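Side-chain contacts in PrgA (Enterococcus faecalis, PDB 6Z9K), which probably provides surface exclusion that protects Enterococcus faecalis against unwanted conjugation, reaching far outside the cell from its wall anchor and carrying the metal-binding CAP domain described here: residues D25-L30 with S184-L189; T41-N46 with M170-L175; Q66-D71 with V199-E204; I215-E220 with S226-G231. All blocks are in the same frame, centred on the assembly; numbering follows the deposited sequence. Where two conformers were deposited one is given.

Contact 1 of 4, residues D25-L30 with S184-L189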
loop_
_atom_site.group_PDB
_atom_site.type_symbol
_atom_site.label_atom_id
_atom_site.label_comp_id
_atom_site.label_asym_id
_atom_site.label_seq_id
_atom_site.Cartn_x
_atom_site.Cartn_y
_atom_site.Cartn_z
ATOM N N ASP A 25 10.981 -11.370 -7.674
ATOM C CA ASP A 25 11.905 -12.241 -6.899
ATOM C C ASP A 25 13.339 -11.852 -7.230
ATOM O O ASP A 25 14.231 -12.733 -7.224
ATOM C CB ASP A 25 11.593 -13.715 -7.173
ATOM C CG ASP A 25 11.617 -14.119 -8.622
ATOM O OD1 ASP A 25 11.761 -13.212 -9.458
ATOM O OD2 ASP A 25 11.554 -15.361 -8.906
ATOM N N TYR A 26 13.598 -10.571 -7.466
ATOM C CA TYR A 26 14.948 -10.125 -7.889
ATOM C C TYR A 26 15.987 -10.521 -6.817
ATOM O O TYR A 26 17.185 -10.660 -7.143
ATOM C CB TYR A 26 14.962 -8.632 -8.211
ATOM C CG TYR A 26 14.951 -7.670 -7.040
ATOM C CD1 TYR A 26 16.110 -7.396 -6.318
ATOM C CD2 TYR A 26 13.807 -6.956 -6.743
ATOM C CE1 TYR A 26 16.106 -6.493 -5.267
ATOM C CE2 TYR A 26 13.789 -6.060 -5.676
ATOM C CZ TYR A 26 14.947 -5.816 -4.957
ATOM O OH TYR A 26 14.949 -4.889 -3.939
ATOM N N ASP A 27 15.552 -10.617 -5.555
ATOM C CA ASP A 27 16.487 -10.916 -4.435
ATOM C C ASP A 27 17.134 -12.300 -4.598
ATOM O O ASP A 27 18.238 -12.526 -4.001
ATOM C CB ASP A 27 15.755 -10.767 -3.087
ATOM C CG ASP A 27 14.523 -11.631 -3.036
ATOM O OD1 ASP A 27 13.576 -11.360 -3.798
ATOM O OD2 ASP A 27 14.490 -12.540 -2.168
ATOM N N THR A 28 16.505 -13.222 -5.310
ATOM C CA THR A 28 17.072 -14.557 -5.582
ATOM C C THR A 28 17.478 -14.714 -7.043
ATOM O O THR A 28 18.345 -15.555 -7.303
ATOM C CB THR A 28 16.122 -15.663 -5.143
ATOM O OG1 THR A 28 14.834 -15.451 -5.702
ATOM C CG2 THR A 28 16.004 -15.758 -3.639
ATOM N N LYS A 29 16.908 -13.936 -7.961
ATOM C CA LYS A 29 17.283 -14.088 -9.377
ATOM C C LYS A 29 18.614 -13.403 -9.661
ATOM O O LYS A 29 19.283 -13.856 -10.598
ATOM C CB LYS A 29 16.185 -13.563 -10.302
ATOM C CG LYS A 29 14.898 -14.384 -10.195
ATOM C CD LYS A 29 14.149 -14.563 -11.514
ATOM C CE LYS A 29 13.540 -13.266 -11.992
ATOM N NZ LYS A 29 12.289 -13.466 -12.757
ATOM N N LEU A 30 18.936 -12.308 -8.999
ATOM C CA LEU A 30 20.080 -11.447 -9.330
ATOM C C LEU A 30 21.242 -11.731 -8.367
ATOM O O LEU A 30 21.024 -12.232 -7.241
ATOM C CB LEU A 30 19.685 -9.976 -9.281
ATOM C CG LEU A 30 18.548 -9.537 -10.223
ATOM C CD1 LEU A 30 18.308 -8.058 -10.063
ATOM C CD2 LEU A 30 18.852 -9.908 -11.680
ATOM N N SER A 184 10.302 -9.763 2.624
ATOM C CA SER A 184 8.911 -10.237 2.848
ATOM C C SER A 184 7.906 -9.283 2.203
ATOM O O SER A 184 6.845 -9.742 1.701
ATOM C CB SER A 184 8.647 -10.420 4.311
ATOM O OG SER A 184 8.936 -9.221 4.961
ATOM N N HIS A 185 8.147 -7.979 2.259
ATOM C CA HIS A 185 7.152 -7.006 1.722
ATOM C C HIS A 185 7.180 -6.950 0.195
ATOM O O HIS A 185 6.120 -6.908 -0.446
ATOM C CB HIS A 185 7.435 -5.596 2.210
ATOM C CG HIS A 185 7.504 -5.551 3.686
ATOM N ND1 HIS A 185 8.709 -5.549 4.359
ATOM C CD2 HIS A 185 6.537 -5.655 4.612
ATOM C CE1 HIS A 185 8.471 -5.603 5.671
ATOM N NE2 HIS A 185 7.138 -5.659 5.865
ATOM N N LEU A 186 8.370 -6.965 -0.368
ATOM C CA LEU A 186 8.489 -7.138 -1.844
ATOM C C LEU A 186 7.639 -8.337 -2.288
ATOM O O LEU A 186 6.800 -8.206 -3.245
ATOM C CB LEU A 186 9.949 -7.304 -2.244
ATOM C CG LEU A 186 10.152 -7.766 -3.684
ATOM C CD1 LEU A 186 9.852 -6.643 -4.639
ATOM C CD2 LEU A 186 11.571 -8.274 -3.884
ATOM N N HIS A 187 7.861 -9.514 -1.682
ATOM C CA HIS A 187 7.179 -10.752 -2.095
ATOM C C HIS A 187 5.679 -10.639 -1.870
ATOM O O HIS A 187 4.882 -11.082 -2.713
ATOM C CB HIS A 187 7.776 -11.950 -1.341
ATOM C CG HIS A 187 9.223 -12.120 -1.636
ATOM N ND1 HIS A 187 10.048 -12.871 -0.823
ATOM C CD2 HIS A 187 10.002 -11.573 -2.598
ATOM C CE1 HIS A 187 11.272 -12.810 -1.288
ATOM N NE2 HIS A 187 11.282 -12.035 -2.396
ATOM N N SER A 188 5.282 -10.017 -0.761
ATOM C CA SER A 188 3.861 -9.907 -0.462
ATOM C C SER A 188 3.124 -8.970 -1.421
ATOM O O SER A 188 2.049 -9.313 -1.909
ATOM C CB SER A 188 3.701 -9.481 0.971
ATOM O OG SER A 188 2.327 -9.404 1.255
ATOM N N LEU A 189 3.652 -7.769 -1.613
ATOM C CA LEU A 189 3.007 -6.766 -2.482
ATOM C C LEU A 189 2.912 -7.305 -3.916
ATOM O O LEU A 189 1.980 -6.932 -4.647
ATOM C CB LEU A 189 3.816 -5.470 -2.428
ATOM C CG LEU A 189 3.791 -4.672 -1.142
ATOM C CD1 LEU A 189 4.734 -3.496 -1.299
ATOM C CD2 LEU A 189 2.390 -4.170 -0.833
#
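Asp27 accepts a hydrogen bond from His187 between the short helices 26-29 and 184-189. Start at Asp27 CB, which points toward helix 184-189 without touching it. The next atom, CG, sits between the backbone N and the carbonyl carbon (chi1 56°), and this turn sends the carboxylate out to the histidine. CG itself lies at the edge of the His187 ring, in its plane. At the tip, Asp27 OD1 takes the N-H of His187 NE2 on its syn side, 2.8 Å away. The bond is almost straight, with an N-H...O angle of 173°. It stays in the ring plane but rises 28° out of the carboxylate plane. Asp27 OD1 also touches the methyl Leu186 CD2 at 3.7 Å, while Asp27 OD2 lies 3.3 Å from His187 CE1. The same methyl, Leu186 CD2, packs obliquely on Tyr26 CE2 at 3.6 Å. Beyond the ring, the Tyr26 hydroxyl is hydrogen-bonded to Glu39, tying helix 26-29 to helix 32-45. One residue before Leu186 is His185, a ligand of the bound magnesium ion, so this contact backs a helix that serves the metal site. As the donor, His187 NE2 carries the proton; the bond helps fix the rotation of the imidazole, and the leucine methyl beside it may shield one side of it from water.

Contact 2 of 4, residues T41-N46 with M170-L175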
loop_
_atom_site.group_PDB
_atom_site.type_symbol
_atom_site.label_atom_id
_atom_site.label_comp_id
_atom_site.label_asym_id
_atom_site.label_seq_id
_atom_site.Cartn_x
_atom_site.Cartn_y
_atom_site.Cartn_z
ATOM N N THR A 41 19.826 2.322 -7.877
ATOM C CA THR A 41 19.223 2.964 -9.074
ATOM C C THR A 41 17.763 3.301 -8.720
ATOM O O THR A 41 17.270 4.422 -8.953
ATOM C CB THR A 41 19.249 2.025 -10.290
ATOM O OG1 THR A 41 20.625 1.825 -10.609
ATOM C CG2 THR A 41 18.516 2.575 -11.491
ATOM N N ALA A 42 17.023 2.309 -8.275
ATOM C CA ALA A 42 15.580 2.470 -8.078
ATOM C C ALA A 42 15.316 3.514 -6.982
ATOM O O ALA A 42 14.347 4.269 -7.108
ATOM C CB ALA A 42 14.968 1.171 -7.689
ATOM N N LEU A 43 16.074 3.514 -5.890
ATOM C CA LEU A 43 15.814 4.522 -4.812
ATOM C C LEU A 43 16.121 5.937 -5.323
ATOM O O LEU A 43 15.320 6.861 -5.080
ATOM C CB LEU A 43 16.649 4.184 -3.584
ATOM C CG LEU A 43 16.202 2.930 -2.834
ATOM C CD1 LEU A 43 17.236 2.504 -1.817
ATOM C CD2 LEU A 43 14.853 3.121 -2.155
ATOM N N GLU A 44 17.212 6.098 -6.078
ATOM C CA GLU A 44 17.558 7.390 -6.708
ATOM C C GLU A 44 16.432 7.861 -7.639
ATOM O O GLU A 44 16.065 9.025 -7.575
ATOM C CB GLU A 44 18.893 7.247 -7.446
ATOM C CG GLU A 44 19.265 8.454 -8.298
ATOM C CD GLU A 44 19.477 9.757 -7.541
ATOM O OE1 GLU A 44 19.633 9.688 -6.299
ATOM O OE2 GLU A 44 19.529 10.850 -8.206
ATOM N N MET A 45 15.926 6.987 -8.499
ATOM C CA MET A 45 14.982 7.332 -9.582
ATOM C C MET A 45 13.581 7.570 -8.992
ATOM O O MET A 45 12.723 8.082 -9.714
ATOM C CB MET A 45 14.948 6.219 -10.638
ATOM C CG MET A 45 16.243 6.143 -11.437
ATOM S SD MET A 45 16.502 7.671 -12.406
ATOM C CE MET A 45 17.955 8.352 -11.619
ATOM N N ASN A 46 13.372 7.237 -7.713
ATOM C CA ASN A 46 12.065 7.432 -7.040
ATOM C C ASN A 46 12.183 8.306 -5.791
ATOM O O ASN A 46 11.256 8.260 -4.947
ATOM C CB ASN A 46 11.473 6.073 -6.688
ATOM C CG ASN A 46 11.008 5.340 -7.919
ATOM O OD1 ASN A 46 10.026 5.741 -8.542
ATOM N ND2 ASN A 46 11.740 4.289 -8.293
ATOM N N MET A 170 6.568 4.599 1.202
ATOM C CA MET A 170 6.427 3.237 1.767
ATOM C C MET A 170 6.478 2.179 0.668
ATOM O O MET A 170 7.219 1.193 0.810
ATOM C CB MET A 170 5.125 3.136 2.576
ATOM C CG MET A 170 4.864 1.764 3.094
ATOM S SD MET A 170 3.223 1.696 3.838
ATOM C CE MET A 170 2.762 3.409 3.698
ATOM N N LEU A 171 5.756 2.355 -0.431
ATOM C CA LEU A 171 5.802 1.343 -1.509
ATOM C C LEU A 171 7.200 1.284 -2.105
ATOM O O LEU A 171 7.651 0.189 -2.398
ATOM C CB LEU A 171 4.754 1.678 -2.581
ATOM C CG LEU A 171 3.291 1.520 -2.151
ATOM C CD1 LEU A 171 2.344 2.059 -3.217
ATOM C CD2 LEU A 171 2.980 0.072 -1.802
ATOM N N VAL A 172 7.840 2.429 -2.321
ATOM C CA VAL A 172 9.204 2.479 -2.925
ATOM C C VAL A 172 10.127 1.685 -2.017
ATOM O O VAL A 172 10.947 0.903 -2.517
ATOM C CB VAL A 172 9.655 3.926 -3.144
ATOM C CG1 VAL A 172 11.122 4.083 -3.372
ATOM C CG2 VAL A 172 8.850 4.571 -4.264
ATOM N N ASN A 173 10.009 1.901 -0.724
ATOM C CA ASN A 173 10.919 1.252 0.245
ATOM C C ASN A 173 10.654 -0.247 0.301
ATOM O O ASN A 173 11.663 -1.001 0.454
ATOM C CB ASN A 173 10.792 1.913 1.621
ATOM C CG ASN A 173 11.520 3.235 1.695
ATOM O OD1 ASN A 173 12.324 3.593 0.821
ATOM N ND2 ASN A 173 11.217 3.959 2.773
ATOM N N MET A 174 9.417 -0.671 0.159
ATOM C CA MET A 174 9.086 -2.092 0.204
ATOM C C MET A 174 9.497 -2.774 -1.104
ATOM O O MET A 174 9.938 -3.904 -1.045
ATOM C CB MET A 174 7.612 -2.303 0.484
ATOM C CG MET A 174 7.282 -1.970 1.928
ATOM S SD MET A 174 5.500 -2.161 2.248
ATOM C CE MET A 174 5.509 -2.001 4.030
ATOM N N LEU A 175 9.357 -2.093 -2.242
ATOM C CA LEU A 175 9.735 -2.718 -3.539
ATOM C C LEU A 175 11.257 -2.726 -3.724
ATOM O O LEU A 175 11.726 -3.652 -4.402
ATOM C CB LEU A 175 9.074 -1.944 -4.671
ATOM C CG LEU A 175 7.566 -2.006 -4.680
ATOM C CD1 LEU A 175 7.005 -1.022 -5.698
ATOM C CD2 LEU A 175 7.070 -3.383 -5.008
#
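Val172 turns its two methyl groups toward Asn46, and the CB of Asn46 sits evenly between them, 3.9 Å from CG1 and 3.9 Å from CG2. With CG1 anti to the backbone N (chi1 164°) and CG2 anti to the carbonyl carbon, the valine presents this forked end to the other chain segment. CG1 does double duty: Leu43 comes in obliquely and lays its CD2 methyl 4.0 Å from Val172 CG1. The Leu43 and Asn173 side chains cross at about a right angle, Leu43 CD2 standing 3.9 Å from the amide oxygen Asn173 OD1. This is where the end of helix 32-45 packs on helix 160-176, one of the helices that flank the central sheet in the alpha-beta-alpha sandwich of a CAP domain; the other side of helix 160-176, through Met170 and Leu171, rests on strand 211-217. The amide of Asn46, at the end of helix 32-45, folds back on that helix: Asn46 ND2 donates to Ala42 O at 2.9 Å, tilted 19° from the carbonyl plane, while Asn46 OD1 accepts from the backbone N of Asn17. These two bonds limit the rotation of the amide, while CB, on the bond that points toward 170-175, meets the valine. Asn173 ND2 is hydrogen-bonded to the hydroxyl of Tyr150, and Arg168 of the same helix reaches the carbonyl of Asn46.

Contact 3 of 4, residues Q66-D71 with V199-E204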
loop_
_atom_site.group_PDB
_atom_site.type_symbol
_atom_site.label_atom_id
_atom_site.label_comp_id
_atom_site.label_asym_id
_atom_site.label_seq_id
_atom_site.Cartn_x
_atom_site.Cartn_y
_atom_site.Cartn_z
ATOM N N GLN A 66 -8.605 8.983 12.314
ATOM C CA GLN A 66 -9.624 8.160 13.038
ATOM C C GLN A 66 -11.040 8.715 12.798
ATOM O O GLN A 66 -11.905 8.542 13.671
ATOM C CB GLN A 66 -9.326 8.121 14.541
ATOM C CG GLN A 66 -8.130 7.264 14.945
ATOM C CD GLN A 66 -7.798 7.402 16.419
ATOM O OE1 GLN A 66 -7.631 6.403 17.125
ATOM N NE2 GLN A 66 -7.681 8.637 16.893
ATOM N N HIS A 67 -11.301 9.394 11.692
ATOM C CA HIS A 67 -12.616 10.031 11.412
ATOM C C HIS A 67 -12.856 10.099 9.903
ATOM O O HIS A 67 -13.624 10.971 9.429
ATOM C CB HIS A 67 -12.641 11.441 12.021
ATOM C CG HIS A 67 -13.642 11.697 13.103
ATOM N ND1 HIS A 67 -13.267 12.198 14.341
ATOM C CD2 HIS A 67 -14.993 11.604 13.132
ATOM C CE1 HIS A 67 -14.334 12.357 15.096
ATOM N NE2 HIS A 67 -15.409 11.994 14.383
ATOM N N LEU A 68 -12.176 9.269 9.120
ATOM C CA LEU A 68 -12.234 9.519 7.668
ATOM C C LEU A 68 -13.643 9.169 7.224
ATOM O O LEU A 68 -14.167 8.120 7.699
ATOM C CB LEU A 68 -11.253 8.654 6.892
ATOM C CG LEU A 68 -9.765 8.907 7.078
ATOM C CD1 LEU A 68 -9.021 8.099 6.018
ATOM C CD2 LEU A 68 -9.419 10.403 7.000
ATOM N N SER A 69 -14.145 9.924 6.264
ATOM C CA SER A 69 -15.435 9.655 5.592
ATOM C C SER A 69 -15.281 8.410 4.726
ATOM O O SER A 69 -14.122 8.007 4.400
ATOM C CB SER A 69 -15.877 10.832 4.760
ATOM O OG SER A 69 -15.088 10.961 3.586
ATOM N N ALA A 70 -16.405 7.855 4.295
ATOM C CA ALA A 70 -16.412 6.705 3.363
ATOM C C ALA A 70 -15.665 7.073 2.068
ATOM O O ALA A 70 -14.867 6.256 1.562
ATOM C CB ALA A 70 -17.831 6.284 3.111
ATOM N N ASP A 71 -15.903 8.268 1.527
ATOM C CA ASP A 71 -15.268 8.691 0.251
ATOM C C ASP A 71 -13.768 8.797 0.450
ATOM O O ASP A 71 -13.028 8.423 -0.483
ATOM C CB ASP A 71 -15.820 10.029 -0.237
ATOM C CG ASP A 71 -17.238 9.943 -0.765
ATOM O OD1 ASP A 71 -17.740 8.816 -0.958
ATOM O OD2 ASP A 71 -17.830 11.014 -0.979
ATOM N N VAL A 199 -6.534 0.053 2.273
ATOM C CA VAL A 199 -5.520 0.800 3.069
ATOM C C VAL A 199 -6.193 1.438 4.266
ATOM O O VAL A 199 -7.182 2.136 4.102
ATOM C CB VAL A 199 -4.798 1.871 2.218
ATOM C CG1 VAL A 199 -3.746 2.596 3.045
ATOM C CG2 VAL A 199 -4.196 1.247 0.964
ATOM N N SER A 200 -5.626 1.235 5.432
ATOM C CA SER A 200 -6.122 1.937 6.620
ATOM C C SER A 200 -4.951 2.574 7.363
ATOM O O SER A 200 -3.779 2.367 7.028
ATOM C CB SER A 200 -6.867 0.979 7.493
ATOM O OG SER A 200 -6.046 -0.150 7.785
ATOM N N LEU A 201 -5.317 3.312 8.392
ATOM C CA LEU A 201 -4.385 4.152 9.176
ATOM C C LEU A 201 -4.743 3.966 10.654
ATOM O O LEU A 201 -5.928 3.806 10.959
ATOM C CB LEU A 201 -4.598 5.629 8.827
ATOM C CG LEU A 201 -4.480 6.023 7.359
ATOM C CD1 LEU A 201 -4.880 7.495 7.180
ATOM C CD2 LEU A 201 -3.095 5.754 6.841
ATOM N N SER A 202 -3.762 4.001 11.538
ATOM C CA SER A 202 -4.068 3.937 12.982
ATOM C C SER A 202 -3.042 4.773 13.744
ATOM O O SER A 202 -1.921 5.009 13.236
ATOM C CB SER A 202 -4.143 2.515 13.484
ATOM O OG SER A 202 -2.903 1.841 13.485
ATOM N N GLY A 203 -3.435 5.113 14.967
ATOM C CA GLY A 203 -2.531 5.887 15.809
ATOM C C GLY A 203 -3.326 6.708 16.798
ATOM O O GLY A 203 -4.409 7.157 16.445
ATOM N N GLU A 204 -2.696 6.988 17.919
ATOM C CA GLU A 204 -3.200 7.947 18.923
ATOM C C GLU A 204 -3.137 9.344 18.325
ATOM O O GLU A 204 -2.370 9.559 17.408
ATOM C CB GLU A 204 -2.346 7.894 20.188
ATOM C CG GLU A 204 -2.463 6.591 20.934
ATOM C CD GLU A 204 -3.890 6.245 21.334
ATOM O OE1 GLU A 204 -4.648 7.186 21.747
ATOM O OE2 GLU A 204 -4.245 5.041 21.255
HETATM O O HOH W 1 -6.247 4.551 15.746
#
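The end of strand 196-202, an outer strand of the three-stranded antiparallel sheet, meets the loop that leads into helix 70-90. Two kinds of contact join them. Deeper in, the CD1 methyl of Leu68 meets the CD1 methyl of Leu201 at 4.3 Å, the two side chains approaching nearly at a right angle. It is a loose touch, completed by Trp107 of helix 100-112, which both leucines contact. Nearer the surface, Gln66 stretches its side chain out beyond CG (chi2 173°) and brings its amide under the carbonyl of Gly203. Gly203 O stands over one face of that amide, 3.4 Å from Gln66 CD, so it is not in line with an N-H of NE2. Gly203 O and Gln66 OE1, 3.4 Å apart, are both acceptors and do not bond. A water bridges the pair instead: it donates to Gln66 OE1 at 2.7 Å and accepts from Gly203 N at 3.0 Å. The backbone NH just past the strand is thereby satisfied through solvent. A leucine of the strand packing on one from the loop into helix 70-90, with Trp107 against both, fits the alpha-beta-alpha sandwich of CAP domains.

Contact 4 of 4, residues I215-E220 with S226-G231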
loop_
_atom_site.group_PDB
_atom_site.type_symbol
_atom_site.label_atom_id
_atom_site.label_comp_id
_atom_site.label_asym_id
_atom_site.label_seq_id
_atom_site.Cartn_x
_atom_site.Cartn_y
_atom_site.Cartn_z
ATOM N N ILE A 215 -3.567 -3.873 3.359
ATOM C CA ILE A 215 -4.261 -5.173 3.509
ATOM C C ILE A 215 -4.565 -5.721 2.105
ATOM O O ILE A 215 -5.175 -5.019 1.314
ATOM C CB ILE A 215 -5.507 -5.017 4.393
ATOM C CG1 ILE A 215 -5.176 -4.326 5.733
ATOM C CG2 ILE A 215 -6.125 -6.393 4.550
ATOM C CD1 ILE A 215 -4.047 -4.916 6.480
ATOM N N SER A 216 -4.049 -6.885 1.762
ATOM C CA SER A 216 -4.290 -7.427 0.392
ATOM C C SER A 216 -4.367 -8.941 0.433
ATOM O O SER A 216 -3.846 -9.575 1.358
ATOM C CB SER A 216 -3.232 -6.931 -0.555
ATOM O OG SER A 216 -1.935 -7.307 -0.146
ATOM N N TYR A 217 -5.095 -9.531 -0.510
ATOM C CA TYR A 217 -5.409 -10.969 -0.470
ATOM C C TYR A 217 -6.057 -11.354 -1.793
ATOM O O TYR A 217 -6.466 -10.460 -2.590
ATOM C CB TYR A 217 -6.383 -11.257 0.698
ATOM C CG TYR A 217 -7.601 -10.370 0.668
ATOM C CD1 TYR A 217 -8.731 -10.657 -0.104
ATOM C CD2 TYR A 217 -7.620 -9.184 1.428
ATOM C CE1 TYR A 217 -9.816 -9.786 -0.163
ATOM C CE2 TYR A 217 -8.679 -8.295 1.325
ATOM C CZ TYR A 217 -9.802 -8.610 0.580
ATOM O OH TYR A 217 -10.894 -7.778 0.481
ATOM N N GLY A 218 -6.176 -12.661 -1.972
ATOM C CA GLY A 218 -7.031 -13.261 -2.979
ATOM C C GLY A 218 -8.247 -13.960 -2.410
ATOM O O GLY A 218 -8.403 -14.010 -1.196
ATOM N N LYS A 219 -9.101 -14.453 -3.276
ATOM C CA LYS A 219 -10.401 -14.996 -2.824
ATOM C C LYS A 219 -10.175 -16.284 -2.037
ATOM O O LYS A 219 -11.077 -16.673 -1.259
ATOM C CB LYS A 219 -11.363 -15.160 -3.981
ATOM C CG LYS A 219 -11.090 -16.264 -4.951
ATOM C CD LYS A 219 -12.015 -16.121 -6.200
ATOM C CE LYS A 219 -12.174 -14.683 -6.648
ATOM N NZ LYS A 219 -12.771 -14.536 -7.998
ATOM N N GLU A 220 -9.020 -16.914 -2.172
ATOM C CA GLU A 220 -8.728 -18.166 -1.403
ATOM C C GLU A 220 -8.576 -17.878 0.096
ATOM O O GLU A 220 -8.631 -18.843 0.848
ATOM C CB GLU A 220 -7.427 -18.771 -1.893
ATOM C CG GLU A 220 -7.465 -19.085 -3.383
ATOM C CD GLU A 220 -7.146 -17.953 -4.358
ATOM O OE1 GLU A 220 -6.779 -16.836 -3.903
ATOM O OE2 GLU A 220 -7.305 -18.230 -5.574
ATOM N N SER A 226 -18.258 -17.359 2.857
ATOM C CA SER A 226 -18.185 -15.873 2.912
ATOM C C SER A 226 -18.414 -15.212 1.562
ATOM O O SER A 226 -17.810 -15.622 0.581
ATOM C CB SER A 226 -16.872 -15.420 3.473
ATOM O OG SER A 226 -16.798 -15.932 4.776
ATOM N N GLN A 227 -19.194 -14.134 1.571
ATOM C CA GLN A 227 -19.527 -13.350 0.352
ATOM C C GLN A 227 -18.299 -12.490 -0.032
ATOM O O GLN A 227 -17.739 -11.893 0.857
ATOM C CB GLN A 227 -20.878 -12.670 0.623
ATOM C CG GLN A 227 -21.989 -13.708 0.925
ATOM C CD GLN A 227 -23.392 -13.158 1.034
ATOM O OE1 GLN A 227 -24.353 -13.727 0.513
ATOM N NE2 GLN A 227 -23.530 -12.021 1.697
ATOM N N TYR A 228 -17.819 -12.675 -1.253
ATOM C CA TYR A 228 -16.766 -11.912 -1.947
ATOM C C TYR A 228 -17.419 -10.826 -2.787
ATOM O O TYR A 228 -18.474 -11.004 -3.448
ATOM C CB TYR A 228 -15.884 -12.801 -2.820
ATOM C CG TYR A 228 -14.728 -12.110 -3.501
ATOM C CD1 TYR A 228 -13.557 -11.822 -2.809
ATOM C CD2 TYR A 228 -14.800 -11.623 -4.809
ATOM C CE1 TYR A 228 -12.486 -11.173 -3.400
ATOM C CE2 TYR A 228 -13.729 -10.973 -5.414
ATOM C CZ TYR A 228 -12.579 -10.682 -4.693
ATOM O OH TYR A 228 -11.503 -10.059 -5.270
ATOM N N GLN A 229 -16.787 -9.666 -2.738
ATOM C CA GLN A 229 -17.246 -8.481 -3.480
ATOM C C GLN A 229 -16.211 -8.209 -4.562
ATOM O O GLN A 229 -15.019 -8.069 -4.221
ATOM C CB GLN A 229 -17.421 -7.325 -2.524
ATOM C CG GLN A 229 -18.141 -6.205 -3.205
ATOM C CD GLN A 229 -18.296 -5.024 -2.308
ATOM O OE1 GLN A 229 -17.643 -4.925 -1.269
ATOM N NE2 GLN A 229 -19.214 -4.160 -2.704
ATOM N N ASN A 230 -16.631 -8.249 -5.834
ATOM C CA ASN A 230 -15.666 -7.984 -6.933
ATOM C C ASN A 230 -15.059 -6.568 -6.818
ATOM O O ASN A 230 -13.868 -6.442 -7.134
ATOM C CB ASN A 230 -16.309 -8.115 -8.312
ATOM C CG ASN A 230 -16.636 -9.541 -8.673
ATOM O OD1 ASN A 230 -16.200 -10.476 -7.984
ATOM N ND2 ASN A 230 -17.522 -9.705 -9.648
ATOM N N GLY A 231 -15.849 -5.562 -6.431
ATOM C CA GLY A 231 -15.409 -4.162 -6.389
ATOM C C GLY A 231 -14.925 -3.687 -7.759
ATOM O O GLY A 231 -15.377 -4.201 -8.828
#
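The hydroxyl of Tyr228 is hydrogen-bonded to the hydroxyl of Thr195, just before strand 196-202, and this bond holds the far end of a ring that Lys219 and Tyr217 touch from two directions. Lys219 comes over one face: its CB stands 4.1 Å above the ring plane, shifted toward the rim, so that Lys219 CB is 4.2 Å from both Tyr228 CD1 and Tyr228 CE1. Tyr217 comes instead at the edge. Tyr217 CE1 lies 4.4 Å from Tyr228 CE1, each atom near the plane of the other ring, so the two tyrosines meet rim to rim and neither stacks on the other. Tyr228 has CG anti to the backbone N (chi1 -176°), which throws the ring across toward the end of strand 211-217. Tyr217 also packs edge-to-face with Phe134. On the other segment, Gln229 uses both ends of its amide, OE1 taking the backbone N of Gln101 and NE2 giving to Asp100. Residues 226-231 are thus tied to the first residues of helix 100-112 on the way to strand 232-233, away from the metal site. Across the two segments the contact is apolar and non-directional, a methylene on a ring face and one ring rim against another; the bond from Tyr228 to Thr195 probably helps set where the ring lies.

How the contacts relate
Contacts 1 and 2 are neighbours, centres 13 Å apart, and they touch: Tyr26 and Leu186 pack on the carbonyl of Leu175. Helices 26-29 and 32-45 follow one another in the chain, as do 160-176 and 184-189, and each of the two early helices packs on one of the two later ones, 26-29 on 184-189 and 32-45 on 160-176. Contact 3 lies across the chain's centre from both, 29 Å from contact 1 and 25 Å from contact 2, and its segments alternate with theirs in sequence. Contact 4 comes last; it shares the central sheet with contact 3 through adjacent strands 196-202 and 211-217, centres 21 Å apart. Contacts 1 to 3 tie early helices and loops to the later half of the domain; contact 4 fastens the loop after strand 211-217.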